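PDB 3IM9: malonyl CoA-acyl carrier protein transacylase from Staphylococcus aureus, which catalyses transfer of the malonyl group from malonyl-CoA to holo-acyl carrier protein, feeding fatty acid biosynthesis. Local coordinates for residues Asn89-Ser97 / Lys231-Asn239; Asn166-Val174 / Ser288-Arg296. One frame throughout, in Å; residues are numbered along the deposited sequence.

Interaction 1: Asn89-Ser97 / Lys231-Asn239; sequences NPDFTMGHS and KFPVVQNVN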
loop_
_atom_site.group_PDB
_atom_site.type_symbol
_atom_site.label_atom_id
_atom_site.label_comp_id
_atom_site.label_asym_id
_atom_site.label_seq_id
_atom_site.Cartn_x
_atom_site.Cartn_y
_atom_site.Cartn_z
ATOM N N ASN A 89 11.309 -1.408 16.944
ATOM C CA ASN A 89 12.691 -1.638 16.517
ATOM C C ASN A 89 12.697 -2.447 15.233
ATOM O O ASN A 89 13.143 -3.608 15.190
ATOM C CB ASN A 89 13.447 -2.442 17.602
ATOM C CG ASN A 89 13.506 -1.736 18.954
ATOM O OD1 ASN A 89 13.443 -2.443 20.023
ATOM N ND2 ASN A 89 13.636 -0.445 18.954
ATOM N N PRO A 90 12.118 -1.869 14.143
ATOM C CA PRO A 90 12.111 -2.679 12.944
ATOM C C PRO A 90 13.475 -2.872 12.321
ATOM O O PRO A 90 14.291 -1.960 12.370
ATOM C CB PRO A 90 11.197 -1.840 11.987
ATOM C CG PRO A 90 11.379 -0.417 12.413
ATOM C CD PRO A 90 11.497 -0.545 13.934
ATOM N N ASP A 91 13.655 -4.035 11.726
ATOM C CA ASP A 91 14.804 -4.309 10.872
ATOM C C ASP A 91 14.556 -3.906 9.403
ATOM O O ASP A 91 15.486 -3.482 8.685
ATOM C CB ASP A 91 15.116 -5.763 10.993
ATOM C CG ASP A 91 15.421 -6.166 12.444
ATOM O OD1 ASP A 91 16.472 -5.614 12.931
ATOM O OD2 ASP A 91 14.725 -7.031 12.991
ATOM N N PHE A 92 13.253 -3.902 8.999
ATOM C CA PHE A 92 12.906 -3.568 7.608
ATOM C C PHE A 92 11.447 -3.084 7.650
ATOM O O PHE A 92 10.720 -3.200 8.650
ATOM C CB PHE A 92 12.833 -4.853 6.738
ATOM C CG PHE A 92 14.179 -5.622 6.638
ATOM C CD1 PHE A 92 14.362 -6.673 7.522
ATOM C CD2 PHE A 92 15.152 -5.252 5.723
ATOM C CE1 PHE A 92 15.593 -7.405 7.516
ATOM C CE2 PHE A 92 16.363 -5.993 5.678
ATOM C CZ PHE A 92 16.530 -7.054 6.592
ATOM N N THR A 93 11.029 -2.573 6.487
ATOM C CA THR A 93 9.608 -2.177 6.355
ATOM C C THR A 93 9.216 -2.349 4.904
ATOM O O THR A 93 10.044 -2.356 3.971
ATOM C CB THR A 93 9.449 -0.706 6.807
ATOM O OG1 THR A 93 8.056 -0.348 6.740
ATOM C CG2 THR A 93 10.213 0.267 5.985
ATOM N N MET A 94 7.891 -2.454 4.716
ATOM C CA MET A 94 7.275 -2.397 3.360
ATOM C C MET A 94 5.839 -1.999 3.524
ATOM O O MET A 94 5.286 -2.063 4.613
ATOM C CB MET A 94 7.348 -3.758 2.592
ATOM C CG MET A 94 6.556 -4.863 3.232
ATOM S SD MET A 94 6.390 -6.309 2.216
ATOM C CE MET A 94 5.713 -7.372 3.465
ATOM N N GLY A 95 5.258 -1.502 2.450
ATOM C CA GLY A 95 3.791 -1.136 2.518
ATOM C C GLY A 95 3.186 -1.315 1.144
ATOM O O GLY A 95 3.887 -1.230 0.109
ATOM N N HIS A 96 1.865 -1.508 1.121
ATOM C CA HIS A 96 1.206 -1.868 -0.161
ATOM C C HIS A 96 0.735 -0.631 -0.897
ATOM O O HIS A 96 -0.208 0.029 -0.428
ATOM C CB HIS A 96 0.050 -2.811 0.138
ATOM C CG HIS A 96 -0.445 -3.551 -1.070
ATOM N ND1 HIS A 96 -1.270 -2.929 -2.009
ATOM C CD2 HIS A 96 -0.388 -4.861 -1.395
ATOM C CE1 HIS A 96 -1.574 -3.815 -2.959
ATOM N NE2 HIS A 96 -1.090 -5.007 -2.589
ATOM N N SER A 97 1.450 -0.285 -1.982
ATOM C CA SER A 97 1.079 0.831 -2.862
ATOM C C SER A 97 1.152 2.145 -2.062
ATOM O O SER A 97 2.258 2.628 -1.780
ATOM C CB SER A 97 -0.234 0.611 -3.569
ATOM O OG SER A 97 -0.465 1.680 -4.479
ATOM N N LYS A 231 16.668 4.926 7.201
ATOM C CA LYS A 231 17.382 4.429 8.364
ATOM C C LYS A 231 17.398 2.911 8.503
ATOM O O LYS A 231 18.249 2.333 9.220
ATOM C CB LYS A 231 16.791 5.096 9.612
ATOM C CG LYS A 231 17.212 6.557 9.853
ATOM C CD LYS A 231 16.571 7.063 11.193
ATOM C CE LYS A 231 16.989 8.479 11.667
ATOM N NZ LYS A 231 17.290 9.320 10.528
ATOM N N PHE A 232 16.528 2.194 7.770
ATOM C CA PHE A 232 16.555 0.723 7.692
ATOM C C PHE A 232 15.884 0.471 6.304
ATOM O O PHE A 232 15.190 1.391 5.810
ATOM C CB PHE A 232 15.834 0.020 8.884
ATOM C CG PHE A 232 14.509 0.662 9.255
ATOM C CD1 PHE A 232 14.456 1.684 10.227
ATOM C CD2 PHE A 232 13.287 0.290 8.613
ATOM C CE1 PHE A 232 13.274 2.304 10.579
ATOM C CE2 PHE A 232 12.084 0.956 8.966
ATOM C CZ PHE A 232 12.039 1.972 9.875
ATOM N N PRO A 233 16.140 -0.713 5.707
ATOM C CA PRO A 233 15.698 -0.915 4.295
ATOM C C PRO A 233 14.148 -0.933 4.146
ATOM O O PRO A 233 13.426 -1.539 4.922
ATOM C CB PRO A 233 16.234 -2.289 3.922
ATOM C CG PRO A 233 17.494 -2.553 4.938
ATOM C CD PRO A 233 16.998 -1.813 6.192
ATOM N N VAL A 234 13.745 -0.279 3.064
ATOM C CA VAL A 234 12.318 -0.229 2.620
ATOM C C VAL A 234 12.294 -1.249 1.471
ATOM O O VAL A 234 13.022 -1.048 0.436
ATOM C CB VAL A 234 11.964 1.136 2.144
ATOM C CG1 VAL A 234 10.496 1.113 1.617
ATOM C CG2 VAL A 234 12.157 2.219 3.229
ATOM N N VAL A 235 11.505 -2.313 1.586
ATOM C CA VAL A 235 11.392 -3.295 0.488
ATOM C C VAL A 235 10.375 -2.714 -0.482
ATOM O O VAL A 235 9.198 -2.626 -0.153
ATOM C CB VAL A 235 11.015 -4.655 0.975
ATOM C CG1 VAL A 235 10.988 -5.690 -0.192
ATOM C CG2 VAL A 235 12.112 -5.112 1.983
ATOM N N GLN A 236 10.820 -2.270 -1.649
ATOM C CA GLN A 236 9.972 -1.490 -2.554
ATOM C C GLN A 236 9.087 -2.373 -3.416
ATOM O O GLN A 236 9.453 -3.505 -3.826
ATOM C CB GLN A 236 10.778 -0.516 -3.417
ATOM C CG GLN A 236 11.464 0.472 -2.478
ATOM C CD GLN A 236 11.883 1.752 -3.232
ATOM O OE1 GLN A 236 13.016 1.832 -3.783
ATOM N NE2 GLN A 236 11.017 2.748 -3.273
ATOM N N ASN A 237 7.865 -1.850 -3.695
ATOM C CA ASN A 237 6.903 -2.604 -4.460
ATOM C C ASN A 237 7.365 -2.929 -5.885
ATOM O O ASN A 237 6.926 -3.939 -6.440
ATOM C CB ASN A 237 5.591 -1.774 -4.577
ATOM C CG ASN A 237 4.759 -1.720 -3.325
ATOM O OD1 ASN A 237 4.971 -2.439 -2.299
ATOM N ND2 ASN A 237 3.806 -0.829 -3.393
ATOM N N VAL A 238 8.157 -2.030 -6.487
ATOM C CA VAL A 238 8.514 -2.166 -7.952
ATOM C C VAL A 238 9.419 -3.380 -8.113
ATOM O O VAL A 238 9.269 -4.125 -9.061
ATOM C CB VAL A 238 9.180 -0.886 -8.513
ATOM C CG1 VAL A 238 8.264 0.215 -8.558
ATOM C CG2 VAL A 238 10.339 -0.389 -7.742
ATOM N N ASN A 239 10.373 -3.573 -7.172
ATOM C CA ASN A 239 11.456 -4.595 -7.396
ATOM C C ASN A 239 11.605 -5.608 -6.311
ATOM O O ASN A 239 12.395 -6.549 -6.449
ATOM C CB ASN A 239 12.826 -3.824 -7.621
ATOM C CG ASN A 239 13.309 -3.077 -6.348
ATOM O OD1 ASN A 239 12.565 -2.940 -5.366
ATOM N ND2 ASN A 239 14.613 -2.627 -6.322
HETATM O O HOH W 1 7.048 -1.067 0.381
#
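P90 sets CG over one face of the F232 ring, toward the rim, 3.8 Å from the centroid in a CH-pi contact. T93 comes to the edge of the same ring, CB in its plane, the two side chains at about a right angle, CG2 3.6 Å from F232 CE2. The T93 torsion (chi1 -177°) sends OG1 the other way, to the carbonyl of I14 and the hydroxyl of S103, so the methyl faces the phenyl ring and the hydroxyl the polar partners. One residue earlier, F92 turns a ring edge to P233, its CD2 3.6 Å from P233 CB. Between these side chains the backbones run nearly side by side and form a single parallel bridge: T93 N donates to P233 O (3.0 Å), and V235 N donates to T93 O (2.8 Å, N-H...O 169°). Beyond it the chains part, and a water spans the gap, accepting from G95 N and lying in hydrogen-bonding reach of V235 O. M94 CB rests on V235 while its extended chain leads away. The N237 amide lies against the backbone of G95 and S97 at the turn after the strand. Positive phi at S97 (64°) and the G-x-S-x-G sequence fit a nucleophile elbow; S97, the probable nucleophile, hydrogen-bonds H207, its likely catalytic partner. Strand 92-95 is an outermost strand of the parallel sheet, with strand 11-16 beside it; helix 263-272 packs on F92, M94 and V235, and helix 246-256 on Q236 and V238.

Interaction 2: Asn166-Val174 / Ser288-Arg296; sequences NINCPGQIV and SGLIKKINR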
loop_
_atom_site.group_PDB
_atom_site.type_symbol
_atom_site.label_atom_id
_atom_site.label_comp_id
_atom_site.label_asym_id
_atom_site.label_seq_id
_atom_site.Cartn_x
_atom_site.Cartn_y
_atom_site.Cartn_z
ATOM N N ASN A 166 -1.579 -5.999 -8.837
ATOM C CA ASN A 166 -1.230 -6.172 -7.448
ATOM C C ASN A 166 -1.090 -7.668 -7.268
ATOM O O ASN A 166 -2.040 -8.429 -7.382
ATOM C CB ASN A 166 -2.310 -5.612 -6.447
ATOM C CG ASN A 166 -2.626 -4.163 -6.545
ATOM O OD1 ASN A 166 -3.713 -3.755 -6.003
ATOM N ND2 ASN A 166 -1.806 -3.358 -7.050
ATOM N N ILE A 167 0.134 -8.123 -7.011
ATOM C CA ILE A 167 0.461 -9.536 -6.864
ATOM C C ILE A 167 0.474 -9.817 -5.346
ATOM O O ILE A 167 1.442 -9.560 -4.685
ATOM C CB ILE A 167 1.865 -9.822 -7.456
ATOM C CG1 ILE A 167 1.995 -9.287 -8.917
ATOM C CG2 ILE A 167 2.073 -11.309 -7.443
ATOM C CD1 ILE A 167 0.992 -9.684 -9.889
ATOM N N ASN A 168 -0.675 -10.183 -4.839
ATOM C CA ASN A 168 -0.959 -10.119 -3.383
ATOM C C ASN A 168 -0.643 -11.367 -2.609
ATOM O O ASN A 168 0.025 -11.270 -1.584
ATOM C CB ASN A 168 -2.418 -9.658 -3.153
ATOM C CG ASN A 168 -2.622 -8.198 -3.562
ATOM O OD1 ASN A 168 -1.659 -7.457 -3.767
ATOM N ND2 ASN A 168 -3.892 -7.775 -3.599
ATOM N N CYS A 169 -1.187 -12.504 -3.014
ATOM C CA CYS A 169 -0.874 -13.787 -2.347
ATOM C C CYS A 169 -1.276 -14.870 -3.319
ATOM O O CYS A 169 -1.909 -14.609 -4.331
ATOM C CB CYS A 169 -1.600 -13.928 -1.003
ATOM S SG CYS A 169 -3.403 -14.059 -1.102
ATOM N N PRO A 170 -0.871 -16.097 -3.090
ATOM C CA PRO A 170 -1.374 -17.185 -3.943
ATOM C C PRO A 170 -2.862 -17.158 -4.001
ATOM O O PRO A 170 -3.565 -17.124 -2.931
ATOM C CB PRO A 170 -0.905 -18.438 -3.169
ATOM C CG PRO A 170 0.369 -18.001 -2.548
ATOM C CD PRO A 170 -0.001 -16.584 -1.984
ATOM N N GLY A 171 -3.406 -17.100 -5.243
ATOM C CA GLY A 171 -4.869 -17.054 -5.439
ATOM C C GLY A 171 -5.488 -15.676 -5.377
ATOM O O GLY A 171 -6.665 -15.564 -5.359
ATOM N N GLN A 172 -4.648 -14.611 -5.232
ATOM C CA GLN A 172 -5.271 -13.277 -5.277
ATOM C C GLN A 172 -4.337 -12.367 -6.088
ATOM O O GLN A 172 -3.289 -11.920 -5.618
ATOM C CB GLN A 172 -5.463 -12.716 -3.884
ATOM C CG GLN A 172 -6.143 -11.285 -3.963
ATOM C CD GLN A 172 -6.280 -10.664 -2.599
ATOM O OE1 GLN A 172 -6.867 -11.300 -1.644
ATOM N NE2 GLN A 172 -5.860 -9.467 -2.474
ATOM N N ILE A 173 -4.733 -12.076 -7.352
ATOM C CA ILE A 173 -3.967 -11.232 -8.283
ATOM C C ILE A 173 -4.938 -10.195 -8.789
ATOM O O ILE A 173 -5.928 -10.552 -9.400
ATOM C CB ILE A 173 -3.377 -12.044 -9.493
ATOM C CG1 ILE A 173 -2.478 -13.248 -9.000
ATOM C CG2 ILE A 173 -2.589 -11.088 -10.408
ATOM C CD1 ILE A 173 -1.379 -12.912 -8.078
ATOM N N VAL A 174 -4.639 -8.909 -8.523
ATOM C CA VAL A 174 -5.483 -7.869 -9.103
ATOM C C VAL A 174 -4.886 -7.499 -10.414
ATOM O O VAL A 174 -3.693 -7.315 -10.508
ATOM C CB VAL A 174 -5.489 -6.628 -8.141
ATOM C CG1 VAL A 174 -6.458 -5.550 -8.705
ATOM C CG2 VAL A 174 -5.970 -6.986 -6.731
ATOM N N SER A 288 -1.804 -8.818 6.890
ATOM C CA SER A 288 -1.566 -9.992 7.721
ATOM C C SER A 288 -2.226 -11.176 7.079
ATOM O O SER A 288 -1.639 -12.279 6.996
ATOM C CB SER A 288 -2.084 -9.771 9.167
ATOM O OG SER A 288 -1.482 -8.647 9.812
ATOM N N GLY A 289 -3.424 -10.957 6.482
ATOM C CA GLY A 289 -4.105 -12.076 5.779
ATOM C C GLY A 289 -3.351 -12.544 4.570
ATOM O O GLY A 289 -3.343 -13.721 4.280
ATOM N N LEU A 290 -2.760 -11.617 3.819
ATOM C CA LEU A 290 -2.034 -11.984 2.625
ATOM C C LEU A 290 -0.779 -12.735 3.081
ATOM O O LEU A 290 -0.407 -13.701 2.428
ATOM C CB LEU A 290 -1.592 -10.737 1.831
ATOM C CG LEU A 290 -2.806 -9.902 1.295
ATOM C CD1 LEU A 290 -2.193 -8.707 0.518
ATOM C CD2 LEU A 290 -3.710 -10.725 0.339
ATOM N N ILE A 291 -0.079 -12.234 4.096
ATOM C CA ILE A 291 1.175 -12.932 4.501
ATOM C C ILE A 291 0.882 -14.338 5.000
ATOM O O ILE A 291 1.663 -15.247 4.688
ATOM C CB ILE A 291 1.950 -12.114 5.479
ATOM C CG1 ILE A 291 2.437 -10.855 4.761
ATOM C CG2 ILE A 291 3.175 -12.910 6.015
ATOM C CD1 ILE A 291 3.102 -9.815 5.672
ATOM N N LYS A 292 -0.224 -14.516 5.724
ATOM C CA LYS A 292 -0.600 -15.848 6.193
ATOM C C LYS A 292 -0.732 -16.827 5.031
ATOM O O LYS A 292 -0.368 -18.005 5.185
ATOM C CB LYS A 292 -1.911 -15.751 7.005
ATOM C CG LYS A 292 -2.449 -17.124 7.543
ATOM C CD LYS A 292 -1.484 -17.886 8.407
ATOM C CE LYS A 292 -1.222 -17.137 9.758
ATOM N NZ LYS A 292 -0.194 -17.870 10.564
ATOM N N LYS A 293 -1.211 -16.398 3.881
ATOM C CA LYS A 293 -1.351 -17.263 2.710
ATOM C C LYS A 293 -0.040 -17.489 2.016
ATOM O O LYS A 293 0.114 -18.421 1.263
ATOM C CB LYS A 293 -2.389 -16.670 1.715
ATOM C CG LYS A 293 -3.843 -16.806 2.268
ATOM C CD LYS A 293 -4.945 -15.950 1.512
ATOM C CE LYS A 293 -6.209 -15.563 2.399
ATOM N NZ LYS A 293 -6.871 -14.227 2.073
ATOM N N ILE A 294 0.897 -16.582 2.219
ATOM C CA ILE A 294 2.264 -16.693 1.638
ATOM C C ILE A 294 3.127 -17.638 2.494
ATOM O O ILE A 294 3.892 -18.457 1.949
ATOM C CB ILE A 294 2.954 -15.309 1.504
ATOM C CG1 ILE A 294 2.190 -14.498 0.417
ATOM C CG2 ILE A 294 4.494 -15.443 1.081
ATOM C CD1 ILE A 294 2.435 -12.978 0.486
ATOM N N ASN A 295 3.108 -17.430 3.810
ATOM C CA ASN A 295 3.921 -18.258 4.719
ATOM C C ASN A 295 3.186 -18.412 6.030
ATOM O O ASN A 295 2.924 -17.435 6.752
ATOM C CB ASN A 295 5.312 -17.627 4.923
ATOM C CG ASN A 295 6.190 -18.502 5.774
ATOM O OD1 ASN A 295 5.799 -18.854 6.919
ATOM N ND2 ASN A 295 7.405 -18.768 5.273
ATOM N N ARG A 296 2.807 -19.642 6.352
ATOM C CA ARG A 296 1.990 -19.865 7.535
ATOM C C ARG A 296 2.753 -19.982 8.836
ATOM O O ARG A 296 2.111 -20.110 9.867
ATOM C CB ARG A 296 1.067 -21.103 7.365
ATOM C CG ARG A 296 1.831 -22.375 7.120
ATOM C CD ARG A 296 0.949 -23.655 7.200
ATOM N NE ARG A 296 0.043 -23.833 6.043
ATOM C CZ ARG A 296 -0.454 -25.008 5.635
ATOM N NH1 ARG A 296 -0.130 -26.134 6.259
ATOM N NH2 ARG A 296 -1.280 -25.066 4.597
#
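C169 points at helix 288-294 and is held between two of its side chains: SG lies 3.6 Å from L290 CD2 and equally close to K293 CD, while CB meets L290 O. The sulfur gets there with chi1 at 67°, between the backbone N and carbonyl carbon. L290 spreads its two methyls, CD1 reaching N168 CB at 3.8 Å; CD2 also meets the Q172 amide, the two side chains crossing at about a right angle. I294 stretches CD1 to within 3.6 Å of N168 O, a buried carbonyl oxygen with no polar partner in the model, and its CG1 meets P170 CD at 3.9 Å. These contacts lie at the end of a beta hairpin: N168 and C169 both face Q172 in a classic bulge, and a type II turn from C169 to Q172 closes it, with G171 at positive phi. The hairpin belongs to the small ferredoxin-like subdomain, the helix to the larger alpha/beta subdomain, so the contact bridges the two; strand 166-169 and the helix axis lie at 68°. Beside the hairpin in the same sheet, I173 and G171 hydrogen-bond through their backbones to V140 and G142; behind the helix, F263 backs L290 and I291, and S288 OG hydrogen-bonds E280.

Overall arrangement
From the N terminus the chain lays down residues 89-97 and ends that segment at the probable nucleophile S97, runs through helices 99-106 and 112-128, then enters the small subdomain, whose hairpin supplies 166-174. Back in the large subdomain, 231-239 closes interaction 1 over a loop of 133 residues. After strand 275-281, segment 288-296 returns to the hairpin and closes interaction 2 over 113 residues. The two loops therefore cross instead of nesting. Interaction 1 fastens a connecting segment along the edge of the parallel sheet; interaction 2 ties the small subdomain to the large one. Their centres are about 17 Å apart, yet they touch where H96 reaches the N166 and N168 side chains and M94 approaches I291.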